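Local coordinates for lipoprotein, putative (Bacillus anthracis, PDB 4NOH), which is of unknown function but, as a putative lipoprotein, is probably held at the outer face of the cell membrane by a lipid, at residues G5-G10 and I137-F142; Q16-Q21 and S158-A163; I109-K114 and H164-K169; K54-N59 and K73-I78. All coordinates share one frame; numbering follows the deposited sequence.

In the fold
Contacts 1, 2 and 3 share a corner of the nine-stranded mixed sheet. Strand 5-10 lies between strands 134-142 and 162-166. Contact 1 joins it to the first. Contacts 2 and 3 use the two ends of the second, and each has its centre about 9 Å from that of contact 1. Tyr9 ties them together: its O lies 2.9 Å from Glu161 N and its OH 2.7 Å from His164 NE2. Contact 4 has its centre about 15 Å from that of contact 3 and about 25 Å from that of contact 2. It meets contact 3 through the salt bridge Lys169 NZ to Glu58 OE1, 2.7 Å.

Contact 1: G5-G10 and I137-F142; sequences GIVMYG and IGLASF
Met8 and Gly138 bond in both directions. Met8 N donates to Gly138 O at 2.8 Å, and Gly138 N donates to Met8 O at 2.8 Å. Ile6 and Ala140 form the other hydrogen-bonded pair, with Ile6 N 2.9 Å from Ala140 O. The strand directions differ by 158°.

Packing is tight at these backbone pairs and at two side chains beside them. Met8 is a selenomethionine. Its CG sits between the backbone N and the carbonyl carbon (chi1 54°), which sets it 3.6 Å from Gly138 O, beside a residue with no side chain. The chain then bends at chi3 (85°), and CE comes 3.9 Å from Ala140 CB. Farther along, Ile6 CD1 meets the Phe142 ring at CE1, 3.6 Å away.

On the other face, Val7 CG2 touches Leu139 CD1 at 3.8 Å, and Val7 CG1 lies against Ile137 CG2. The looser end is at Tyr9, whose CD2 is 4.0 Å from Ile137 CG1. This side is not open to solvent: Ile109 covers Val7, Tyr9 and Ile137, and every touching residue is buried. The arrangement is that of two neighbouring antiparallel strands inside a mixed sheet, pairing the first strand of the chain with a late one.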
loop_
_atom_site.group_PDB
_atom_site.type_symbol
_atom_site.label_atom_id
_atom_site.label_comp_id
_atom_site.label_asym_id
_atom_site.label_seq_id
_atom_site.Cartn_x
_atom_site.Cartn_y
_atom_site.Cartn_z
ATOM N N GLY A 5 14.435 -2.584 -1.599
ATOM C CA GLY A 5 13.378 -2.070 -0.784
ATOM C C GLY A 5 12.553 -3.155 -0.130
ATOM O O GLY A 5 12.414 -4.258 -0.651
ATOM N N ILE A 6 12.006 -2.825 1.021
ATOM C CA ILE A 6 11.020 -3.687 1.689
ATOM C C ILE A 6 9.783 -2.851 1.985
ATOM O O ILE A 6 9.865 -1.765 2.595
ATOM C CB ILE A 6 11.524 -4.329 2.994
ATOM C CG1 ILE A 6 12.813 -5.144 2.725
ATOM C CG2 ILE A 6 10.430 -5.225 3.571
ATOM C CD1 ILE A 6 13.467 -5.801 3.935
ATOM N N VAL A 7 8.637 -3.323 1.523
ATOM C CA VAL A 7 7.344 -2.743 1.880
ATOM C C VAL A 7 6.785 -3.607 3.002
ATOM O O VAL A 7 6.794 -4.832 2.899
ATOM C CB VAL A 7 6.355 -2.682 0.705
ATOM C CG1 VAL A 7 4.951 -2.290 1.175
ATOM C CG2 VAL A 7 6.845 -1.702 -0.360
HETATM N N MSE A 8 6.325 -2.973 4.060
HETATM C CA MSE A 8 5.782 -3.657 5.226
HETATM C C MSE A 8 4.450 -3.056 5.586
HETATM O O MSE A 8 4.178 -1.876 5.326
HETATM C CB MSE A 8 6.764 -3.596 6.399
HETATM C CG MSE A 8 7.204 -2.198 6.760
HETATM SE SE MSE A 8 8.806 -2.223 7.935
HETATM C CE MSE A 8 10.113 -2.362 6.491
ATOM N N TYR A 9 3.608 -3.854 6.230
ATOM C CA TYR A 9 2.268 -3.462 6.555
ATOM C C TYR A 9 1.958 -3.866 7.955
ATOM O O TYR A 9 2.301 -4.962 8.374
ATOM C CB TYR A 9 1.254 -4.196 5.673
ATOM C CG TYR A 9 1.487 -4.125 4.187
ATOM C CD1 TYR A 9 2.373 -4.999 3.572
ATOM C CD2 TYR A 9 0.782 -3.235 3.385
ATOM C CE1 TYR A 9 2.550 -4.991 2.207
ATOM C CE2 TYR A 9 0.961 -3.203 1.998
ATOM C CZ TYR A 9 1.862 -4.077 1.417
ATOM O OH TYR A 9 2.074 -4.015 0.055
ATOM N N GLY A 10 1.264 -3.009 8.683
ATOM C CA GLY A 10 0.893 -3.404 10.056
ATOM C C GLY A 10 0.512 -2.220 10.875
ATOM O O GLY A 10 0.138 -1.157 10.359
ATOM N N ILE A 137 1.571 1.566 6.041
ATOM C CA ILE A 137 2.313 0.966 4.972
ATOM C C ILE A 137 3.645 1.655 4.997
ATOM O O ILE A 137 3.729 2.862 4.804
ATOM C CB ILE A 137 1.667 1.224 3.593
ATOM C CG1 ILE A 137 0.217 0.721 3.530
ATOM C CG2 ILE A 137 2.509 0.633 2.471
ATOM C CD1 ILE A 137 -0.622 1.523 2.577
ATOM N N GLY A 138 4.690 0.887 5.243
ATOM C CA GLY A 138 6.018 1.429 5.310
ATOM C C GLY A 138 6.905 0.945 4.190
ATOM O O GLY A 138 6.855 -0.211 3.793
ATOM N N LEU A 139 7.668 1.845 3.610
ATOM C CA LEU A 139 8.655 1.527 2.621
ATOM C C LEU A 139 10.009 1.835 3.232
ATOM O O LEU A 139 10.245 2.940 3.659
ATOM C CB LEU A 139 8.467 2.342 1.333
ATOM C CG LEU A 139 9.632 2.221 0.360
ATOM C CD1 LEU A 139 9.773 0.785 -0.131
ATOM C CD2 LEU A 139 9.535 3.206 -0.810
ATOM N N ALA A 140 10.889 0.854 3.293
ATOM C CA ALA A 140 12.267 1.060 3.743
ATOM C C ALA A 140 13.221 0.730 2.589
ATOM O O ALA A 140 13.174 -0.380 2.031
ATOM C CB ALA A 140 12.574 0.179 4.922
ATOM N N SER A 141 14.059 1.678 2.217
ATOM C CA SER A 141 15.038 1.484 1.163
ATOM C C SER A 141 16.376 1.241 1.849
ATOM O O SER A 141 16.862 2.088 2.580
ATOM C CB SER A 141 15.049 2.698 0.232
ATOM O OG SER A 141 13.744 2.932 -0.329
ATOM N N PHE A 142 16.954 0.057 1.647
ATOM C CA PHE A 142 18.182 -0.322 2.324
ATOM C C PHE A 142 19.427 0.081 1.558
ATOM O O PHE A 142 19.422 0.120 0.324
ATOM C CB PHE A 142 18.163 -1.830 2.600
ATOM C CG PHE A 142 17.192 -2.219 3.681
ATOM C CD1 PHE A 142 15.821 -2.278 3.427
ATOM C CD2 PHE A 142 17.642 -2.474 4.974
ATOM C CE1 PHE A 142 14.938 -2.597 4.445
ATOM C CE2 PHE A 142 16.763 -2.817 5.987
ATOM C CZ PHE A 142 15.409 -2.851 5.730
#

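Contact 2: Q16-Q21 and S158-A163; sequences QQTMDQ and SKVEEA
Lys159 NZ donates to Gln21 OE1 at 2.7 Å. The amine comes from above the carbonyl plane, 57° out of it, so the bond does not follow a lone pair. Both side chains are stretched out. Lys159 has CG anti to its carbonyl carbon (chi1 -64°), and the extended chain beyond it carries NZ past Gln17 to Gln21. Gln21 has CG anti to its backbone N (chi1 -179°), which with its extended chain sends OE1 out to meet NZ. The two chains cross obliquely.

On the way, Lys159 CD lies 4.0 Å from Gln17 CB, the two side chains crossing at about a right angle. A water joins their ends: it donates to Gln17 OE1 at 2.8 Å and takes a weak bond from Lys159 NZ.

The contact sets helix 12-21 against the approach to edge strand 162-166. A classic beta bulge lies where the approach meets the strand: Glu161 and Glu162 both face Tyr9.

Thr18 is the buried part of the helix side. Its OG1 touches Lys159 CB at 3.5 Å and Val160 CG1 at 3.7 Å. The hydroxyl also bonds to Gly14 O within the helix. Ile154 packs against both Thr18 and Val160.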
loop_
_atom_site.group_PDB
_atom_site.type_symbol
_atom_site.label_atom_id
_atom_site.label_comp_id
_atom_site.label_asym_id
_atom_site.label_seq_id
_atom_site.Cartn_x
_atom_site.Cartn_y
_atom_site.Cartn_z
ATOM N N GLN A 16 7.156 1.007 12.863
ATOM C CA GLN A 16 8.184 1.873 13.436
ATOM C C GLN A 16 9.269 1.082 14.164
ATOM O O GLN A 16 10.459 1.405 14.071
ATOM C CB GLN A 16 7.555 2.854 14.434
ATOM C CG GLN A 16 8.522 3.905 14.930
ATOM C CD GLN A 16 9.022 4.781 13.804
ATOM O OE1 GLN A 16 8.227 5.455 13.120
ATOM N NE2 GLN A 16 10.333 4.788 13.597
ATOM N N GLN A 17 8.877 0.081 14.941
ATOM C CA GLN A 17 9.862 -0.723 15.658
ATOM C C GLN A 17 10.804 -1.422 14.688
ATOM O O GLN A 17 11.956 -1.653 15.005
ATOM C CB GLN A 17 9.204 -1.769 16.559
ATOM C CG GLN A 17 8.515 -1.199 17.791
ATOM C CD GLN A 17 7.996 -2.293 18.693
ATOM O OE1 GLN A 17 8.716 -3.228 19.017
ATOM N NE2 GLN A 17 6.744 -2.180 19.107
ATOM N N THR A 18 10.276 -1.804 13.531
ATOM C CA THR A 18 11.078 -2.490 12.539
ATOM C C THR A 18 12.064 -1.509 11.915
ATOM O O THR A 18 13.236 -1.830 11.766
ATOM C CB THR A 18 10.181 -3.148 11.492
ATOM O OG1 THR A 18 9.335 -4.108 12.155
ATOM C CG2 THR A 18 11.020 -3.835 10.443
HETATM N N MSE A 19 11.592 -0.320 11.567
HETATM C CA MSE A 19 12.486 0.709 11.042
HETATM C C MSE A 19 13.574 0.953 12.048
HETATM O O MSE A 19 14.772 0.937 11.716
HETATM C CB MSE A 19 11.740 2.028 10.844
HETATM C CG MSE A 19 10.591 1.874 9.861
HETATM SE SE MSE A 19 11.301 1.496 8.062
HETATM C CE MSE A 19 9.658 1.991 7.118
ATOM N N ASP A 20 13.181 1.131 13.311
ATOM C CA ASP A 20 14.135 1.431 14.373
ATOM C C ASP A 20 15.200 0.336 14.499
ATOM O O ASP A 20 16.372 0.624 14.644
ATOM C CB ASP A 20 13.448 1.625 15.741
ATOM C CG ASP A 20 12.531 2.847 15.785
ATOM O OD1 ASP A 20 12.569 3.696 14.864
ATOM O OD2 ASP A 20 11.735 2.954 16.755
ATOM N N GLN A 21 14.782 -0.913 14.406
ATOM C CA GLN A 21 15.705 -2.020 14.535
ATOM C C GLN A 21 16.813 -1.992 13.483
ATOM O O GLN A 21 17.964 -2.352 13.748
ATOM C CB GLN A 21 14.922 -3.330 14.457
ATOM C CG GLN A 21 15.782 -4.560 14.595
ATOM C CD GLN A 21 14.959 -5.826 14.628
ATOM O OE1 GLN A 21 13.728 -5.792 14.503
ATOM N NE2 GLN A 21 15.634 -6.961 14.776
ATOM N N SER A 158 7.195 -10.747 14.575
ATOM C CA SER A 158 5.817 -10.451 14.929
ATOM C C SER A 158 5.532 -8.966 15.002
ATOM O O SER A 158 4.553 -8.565 15.619
ATOM C CB SER A 158 5.524 -11.028 16.310
ATOM O OG SER A 158 5.910 -12.392 16.417
ATOM N N LYS A 159 6.404 -8.143 14.430
ATOM C CA LYS A 159 6.211 -6.687 14.494
ATOM C C LYS A 159 5.308 -6.209 13.380
ATOM O O LYS A 159 4.406 -5.378 13.606
ATOM C CB LYS A 159 7.556 -5.966 14.477
ATOM C CG LYS A 159 8.407 -6.271 15.704
ATOM C CD LYS A 159 9.768 -5.600 15.637
ATOM C CE LYS A 159 10.635 -5.964 16.822
ATOM N NZ LYS A 159 12.011 -5.440 16.605
ATOM N N VAL A 160 5.525 -6.727 12.171
ATOM C CA VAL A 160 4.653 -6.362 11.063
ATOM C C VAL A 160 3.878 -7.584 10.596
ATOM O O VAL A 160 4.306 -8.730 10.792
ATOM C CB VAL A 160 5.405 -5.741 9.894
ATOM C CG1 VAL A 160 6.092 -4.471 10.351
ATOM C CG2 VAL A 160 6.389 -6.707 9.277
ATOM N N GLU A 161 2.712 -7.292 10.004
ATOM C CA GLU A 161 1.750 -8.304 9.519
ATOM C C GLU A 161 2.127 -8.932 8.168
ATOM O O GLU A 161 1.765 -10.092 7.885
ATOM C CB GLU A 161 0.351 -7.665 9.435
ATOM C CG GLU A 161 -0.136 -7.166 10.800
ATOM C CD GLU A 161 -1.486 -6.483 10.804
ATOM O OE1 GLU A 161 -2.285 -6.667 9.866
ATOM O OE2 GLU A 161 -1.759 -5.766 11.795
ATOM N N GLU A 162 2.854 -8.173 7.342
ATOM C CA GLU A 162 3.245 -8.621 6.029
ATOM C C GLU A 162 4.399 -7.759 5.539
ATOM O O GLU A 162 4.578 -6.634 5.984
ATOM C CB GLU A 162 2.042 -8.488 5.084
ATOM C CG GLU A 162 2.271 -8.974 3.656
ATOM C CD GLU A 162 2.724 -10.426 3.569
ATOM O OE1 GLU A 162 1.901 -11.289 3.188
ATOM O OE2 GLU A 162 3.890 -10.729 3.924
ATOM N N ALA A 163 5.219 -8.333 4.667
ATOM C CA ALA A 163 6.355 -7.633 4.102
ATOM C C ALA A 163 6.759 -8.296 2.808
ATOM O O ALA A 163 6.591 -9.494 2.638
ATOM C CB ALA A 163 7.528 -7.606 5.078
HETATM O O HOH W 1 11.470 -3.470 19.343
#

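Contact 3: I109-K114 and H164-K169; sequences IGDARK and HMVEVK
Lys114 sets its CG on the face of the His164 ring, over the centre at 3.5 Å and 8° off the normal, a CH-pi contact. The lysine chain bends at chi2 (-70°), and its amine end leads away. Val166 CG1 is on the opposite face of the ring, offset toward the rim. The imidazole is thus held between two aliphatic groups.

The ring edge meets backbone oxygen. Ile109 O lies near the ring plane, 3.3 Å from His164 CE1. Ala112 O is 3.5 Å from the same carbon but comes in obliquely. NE2, next to CE1, is hydrogen-bonded to Tyr9 OH.

The loop after strand 107-109, the edge of the three-stranded sheet, here packs on edge strand 162-166 of the larger mixed sheet. Gly110 has positive phi, and its CA rests 3.8 Å from Val166 CG1.

One hydrogen bond crosses the contact. Glu167 N donates to Asp111 OD2 at 2.9 Å, with an N-H...O angle of 155°. It comes on the syn side of the carboxylate, tilted out of its plane. The other oxygen, OD1, makes a salt bridge with Lys62, which also bonds to Glu167 O. Asp111 N is buried here with no partner in the model.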
loop_
_atom_site.group_PDB
_atom_site.type_symbol
_atom_site.label_atom_id
_atom_site.label_comp_id
_atom_site.label_asym_id
_atom_site.label_seq_id
_atom_site.Cartn_x
_atom_site.Cartn_y
_atom_site.Cartn_z
ATOM N N ILE A 109 0.375 -2.231 -4.596
ATOM C CA ILE A 109 1.441 -1.543 -3.870
ATOM C C ILE A 109 2.690 -2.439 -3.956
ATOM O O ILE A 109 2.644 -3.652 -3.670
ATOM C CB ILE A 109 1.087 -1.295 -2.404
ATOM C CG1 ILE A 109 -0.021 -0.226 -2.331
ATOM C CG2 ILE A 109 2.319 -0.830 -1.622
ATOM C CD1 ILE A 109 -0.652 -0.075 -0.962
ATOM N N GLY A 110 3.813 -1.861 -4.355
ATOM C CA GLY A 110 5.015 -2.662 -4.491
ATOM C C GLY A 110 4.961 -3.574 -5.695
ATOM O O GLY A 110 4.331 -3.252 -6.723
ATOM N N ASP A 111 5.588 -4.735 -5.582
ATOM C CA ASP A 111 5.771 -5.596 -6.754
ATOM C C ASP A 111 4.862 -6.809 -6.853
ATOM O O ASP A 111 4.913 -7.569 -7.839
ATOM C CB ASP A 111 7.244 -6.008 -6.851
ATOM C CG ASP A 111 8.200 -4.813 -7.040
ATOM O OD1 ASP A 111 7.775 -3.653 -7.044
ATOM O OD2 ASP A 111 9.417 -5.041 -7.190
ATOM N N ALA A 112 3.966 -6.928 -5.887
ATOM C CA ALA A 112 3.031 -8.032 -5.825
ATOM C C ALA A 112 1.862 -7.602 -4.961
ATOM O O ALA A 112 1.991 -6.701 -4.124
ATOM C CB ALA A 112 3.718 -9.235 -5.191
ATOM N N ARG A 113 0.737 -8.273 -5.110
ATOM C CA ARG A 113 -0.433 -8.017 -4.299
ATOM C C ARG A 113 -0.236 -8.614 -2.925
ATOM O O ARG A 113 -0.234 -9.835 -2.760
ATOM C CB ARG A 113 -1.634 -8.663 -4.946
ATOM C CG ARG A 113 -2.956 -8.255 -4.281
ATOM C CD ARG A 113 -4.168 -9.002 -4.841
ATOM N NE ARG A 113 -3.999 -8.975 -6.277
ATOM C CZ ARG A 113 -4.252 -7.922 -7.037
ATOM N NH1 ARG A 113 -4.907 -6.869 -6.549
ATOM N NH2 ARG A 113 -3.871 -7.942 -8.287
ATOM N N LYS A 114 -0.033 -7.781 -1.930
ATOM C CA LYS A 114 0.198 -8.233 -0.570
ATOM C C LYS A 114 -0.719 -7.468 0.377
ATOM O O LYS A 114 -1.087 -6.331 0.107
ATOM C CB LYS A 114 1.669 -7.999 -0.192
ATOM C CG LYS A 114 2.651 -8.825 -0.977
ATOM C CD LYS A 114 2.587 -10.291 -0.636
ATOM C CE LYS A 114 3.606 -11.077 -1.419
ATOM N NZ LYS A 114 3.585 -12.541 -1.116
ATOM N N HIS A 164 7.279 -7.500 1.873
ATOM C CA HIS A 164 7.754 -8.020 0.606
ATOM C C HIS A 164 8.866 -7.164 0.047
ATOM O O HIS A 164 8.956 -5.959 0.348
ATOM C CB HIS A 164 6.614 -8.263 -0.421
ATOM C CG HIS A 164 5.730 -7.082 -0.711
ATOM N ND1 HIS A 164 5.359 -6.747 -1.994
ATOM C CD2 HIS A 164 5.067 -6.227 0.102
ATOM C CE1 HIS A 164 4.518 -5.723 -1.956
ATOM N NE2 HIS A 164 4.302 -5.409 -0.697
HETATM N N MSE A 165 9.704 -7.789 -0.771
HETATM C CA MSE A 165 10.803 -7.109 -1.429
HETATM C C MSE A 165 10.281 -6.379 -2.629
HETATM O O MSE A 165 9.487 -6.923 -3.427
HETATM C CB MSE A 165 11.826 -8.108 -1.956
HETATM C CG MSE A 165 12.461 -8.908 -0.822
HETATM SE SE MSE A 165 13.793 -7.880 0.196
HETATM C CE MSE A 165 14.797 -6.901 -1.182
ATOM N N VAL A 166 10.792 -5.174 -2.828
ATOM C CA VAL A 166 10.364 -4.371 -3.936
ATOM C C VAL A 166 11.516 -3.617 -4.568
ATOM O O VAL A 166 12.509 -3.328 -3.915
ATOM C CB VAL A 166 9.286 -3.337 -3.498
ATOM C CG1 VAL A 166 8.106 -4.018 -2.802
ATOM C CG2 VAL A 166 9.861 -2.240 -2.589
ATOM N N GLU A 167 11.379 -3.300 -5.854
ATOM C CA GLU A 167 12.366 -2.473 -6.539
ATOM C C GLU A 167 11.998 -1.018 -6.281
ATOM O O GLU A 167 10.850 -0.600 -6.498
ATOM C CB GLU A 167 12.405 -2.794 -8.033
ATOM C CG GLU A 167 12.887 -4.209 -8.279
ATOM C CD GLU A 167 13.165 -4.522 -9.732
ATOM O OE1 GLU A 167 12.666 -3.801 -10.621
ATOM O OE2 GLU A 167 13.888 -5.516 -9.978
ATOM N N VAL A 168 12.961 -0.248 -5.794
ATOM C CA VAL A 168 12.686 1.140 -5.473
ATOM C C VAL A 168 12.894 2.036 -6.691
ATOM O O VAL A 168 13.535 1.641 -7.665
ATOM C CB VAL A 168 13.439 1.603 -4.217
ATOM C CG1 VAL A 168 12.848 0.891 -3.006
ATOM C CG2 VAL A 168 14.917 1.345 -4.336
ATOM N N LYS A 169 12.318 3.228 -6.628
ATOM C CA LYS A 169 12.379 4.197 -7.729
ATOM C C LYS A 169 13.801 4.457 -8.248
ATOM O O LYS A 169 13.980 4.866 -9.404
ATOM C CB LYS A 169 11.755 5.521 -7.294
ATOM C CG LYS A 169 12.486 6.161 -6.125
ATOM C CD LYS A 169 11.850 7.469 -5.722
ATOM C CE LYS A 169 12.538 8.019 -4.489
ATOM N NZ LYS A 169 11.797 9.183 -3.962
ATOM O OXT LYS A 169 14.798 4.286 -7.534
#

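Contact 4: K54-N59 and K73-I78; sequences KMVKEN and KALPAI
Asn59 N donates to Val56 O at 2.9 Å, and both residues go on to meet the 73-78 segment. The bond belongs to the end of helix 49-57. Glu58 N, one residue earlier, is held more weakly, shared between Lys54 O at 3.2 Å and Met55 O at 3.1 Å.

Val56 carries the packing. Its CG1 is anti to the backbone N (chi1 171°). This branch reaches the backbone of the opposing segment, 3.7 Å from Lys73 O and 4.0 Å from Ala74 N. The other branch, CG2, lies 4.2 Å from Leu75 CB. Val56 is buried, and Ile72 adds to its cover. Leu75 also touches Ala52 and Glu53, one turn earlier in the helix.

Lys73 starts out pointing away from the helix. A bend at chi2 (-53°) brings the chain round, and its amine end comes close to the Asn59 amide. Lys73 is exposed and Asn59 partly so, in contrast to buried Val56.

Asn59 itself has positive phi. It is the C-prime residue of a Schellman motif, completed by Met60 N bonding to Met55 O. The contact thus packs a Schellman-ended helix against the extended loop that leads from strand 68-71 to strand 84-86.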
loop_
_atom_site.group_PDB
_atom_site.type_symbol
_atom_site.label_atom_id
_atom_site.label_comp_id
_atom_site.label_asym_id
_atom_site.label_seq_id
_atom_site.Cartn_x
_atom_site.Cartn_y
_atom_site.Cartn_z
ATOM N N LYS A 54 1.314 10.784 -2.702
ATOM C CA LYS A 54 2.688 10.603 -2.173
ATOM C C LYS A 54 3.247 9.218 -2.537
ATOM O O LYS A 54 4.438 9.081 -2.825
ATOM C CB LYS A 54 2.713 10.876 -0.669
ATOM C CG LYS A 54 2.510 12.352 -0.345
ATOM C CD LYS A 54 2.258 12.606 1.127
ATOM C CE LYS A 54 2.121 14.096 1.411
ATOM N NZ LYS A 54 1.660 14.307 2.798
HETATM N N MSE A 55 2.407 8.194 -2.512
HETATM C CA MSE A 55 2.832 6.862 -2.940
HETATM C C MSE A 55 3.248 6.880 -4.410
HETATM O O MSE A 55 4.232 6.237 -4.783
HETATM C CB MSE A 55 1.721 5.829 -2.774
HETATM C CG MSE A 55 1.521 5.525 -1.333
HETATM SE SE MSE A 55 0.472 3.857 -1.161
HETATM C CE MSE A 55 1.950 2.574 -1.256
ATOM N N VAL A 56 2.506 7.578 -5.258
ATOM C CA VAL A 56 2.898 7.696 -6.679
ATOM C C VAL A 56 4.277 8.368 -6.816
ATOM O O VAL A 56 5.074 7.955 -7.639
ATOM C CB VAL A 56 1.825 8.441 -7.506
ATOM C CG1 VAL A 56 2.310 8.769 -8.916
ATOM C CG2 VAL A 56 0.553 7.606 -7.599
ATOM N N LYS A 57 4.551 9.377 -5.989
ATOM C CA LYS A 57 5.849 10.052 -6.043
ATOM C C LYS A 57 6.976 9.119 -5.634
ATOM O O LYS A 57 8.122 9.345 -6.045
ATOM C CB LYS A 57 5.843 11.338 -5.217
ATOM C CG LYS A 57 5.028 12.442 -5.857
ATOM C CD LYS A 57 5.091 13.758 -5.098
ATOM C CE LYS A 57 4.443 13.642 -3.730
ATOM N NZ LYS A 57 4.307 14.955 -3.044
ATOM N N GLU A 58 6.681 8.061 -4.863
ATOM C CA GLU A 58 7.707 7.050 -4.519
ATOM C C GLU A 58 7.678 5.853 -5.458
ATOM O O GLU A 58 8.351 4.851 -5.209
ATOM C CB GLU A 58 7.565 6.546 -3.084
ATOM C CG GLU A 58 7.553 7.653 -2.073
ATOM C CD GLU A 58 8.740 8.571 -2.206
ATOM O OE1 GLU A 58 9.873 8.077 -2.442
ATOM O OE2 GLU A 58 8.528 9.791 -2.086
ATOM N N ASN A 59 6.902 5.948 -6.536
ATOM C CA ASN A 59 6.785 4.877 -7.527
ATOM C C ASN A 59 6.303 3.592 -6.889
ATOM O O ASN A 59 6.676 2.502 -7.323
ATOM C CB ASN A 59 8.111 4.645 -8.287
ATOM C CG ASN A 59 8.444 5.767 -9.270
ATOM O OD1 ASN A 59 7.818 6.809 -9.283
ATOM N ND2 ASN A 59 9.437 5.532 -10.107
ATOM N N LYS A 73 2.416 6.797 -13.150
ATOM C CA LYS A 73 3.058 8.105 -13.120
ATOM C C LYS A 73 2.138 9.207 -12.641
ATOM O O LYS A 73 2.589 10.289 -12.291
ATOM C CB LYS A 73 3.631 8.416 -14.506
ATOM C CG LYS A 73 4.690 7.415 -14.936
ATOM C CD LYS A 73 5.765 7.316 -13.845
ATOM C CE LYS A 73 6.859 6.304 -14.147
ATOM N NZ LYS A 73 7.815 6.238 -13.006
ATOM N N ALA A 74 0.847 8.920 -12.611
ATOM C CA ALA A 74 -0.131 9.879 -12.136
ATOM C C ALA A 74 -1.216 9.113 -11.451
ATOM O O ALA A 74 -1.492 7.967 -11.792
ATOM C CB ALA A 74 -0.713 10.665 -13.294
ATOM N N LEU A 75 -1.819 9.725 -10.451
ATOM C CA LEU A 75 -2.933 9.104 -9.792
ATOM C C LEU A 75 -4.160 9.513 -10.576
ATOM O O LEU A 75 -4.297 10.697 -10.913
ATOM C CB LEU A 75 -3.070 9.640 -8.378
ATOM C CG LEU A 75 -4.132 8.973 -7.531
ATOM C CD1 LEU A 75 -3.727 7.546 -7.191
ATOM C CD2 LEU A 75 -4.312 9.805 -6.273
ATOM N N PRO A 76 -5.056 8.564 -10.879
ATOM C CA PRO A 76 -6.279 8.992 -11.558
ATOM C C PRO A 76 -7.056 10.016 -10.740
ATOM O O PRO A 76 -6.942 10.061 -9.506
ATOM C CB PRO A 76 -7.100 7.708 -11.624
ATOM C CG PRO A 76 -6.090 6.625 -11.624
ATOM C CD PRO A 76 -5.012 7.102 -10.708
ATOM N N ALA A 77 -7.873 10.801 -11.416
ATOM C CA ALA A 77 -8.699 11.788 -10.754
ATOM C C ALA A 77 -9.543 11.165 -9.643
ATOM O O ALA A 77 -10.134 10.072 -9.820
ATOM C CB ALA A 77 -9.610 12.475 -11.757
ATOM N N ILE A 78 -9.552 11.858 -8.503
ATOM C CA ILE A 78 -10.313 11.481 -7.329
ATOM C C ILE A 78 -11.172 12.664 -6.955
ATOM O O ILE A 78 -10.691 13.789 -6.941
ATOM C CB ILE A 78 -9.397 11.248 -6.095
ATOM C CG1 ILE A 78 -8.204 10.345 -6.406
ATOM C CG2 ILE A 78 -10.229 10.744 -4.909
ATOM C CD1 ILE A 78 -8.578 8.941 -6.731
#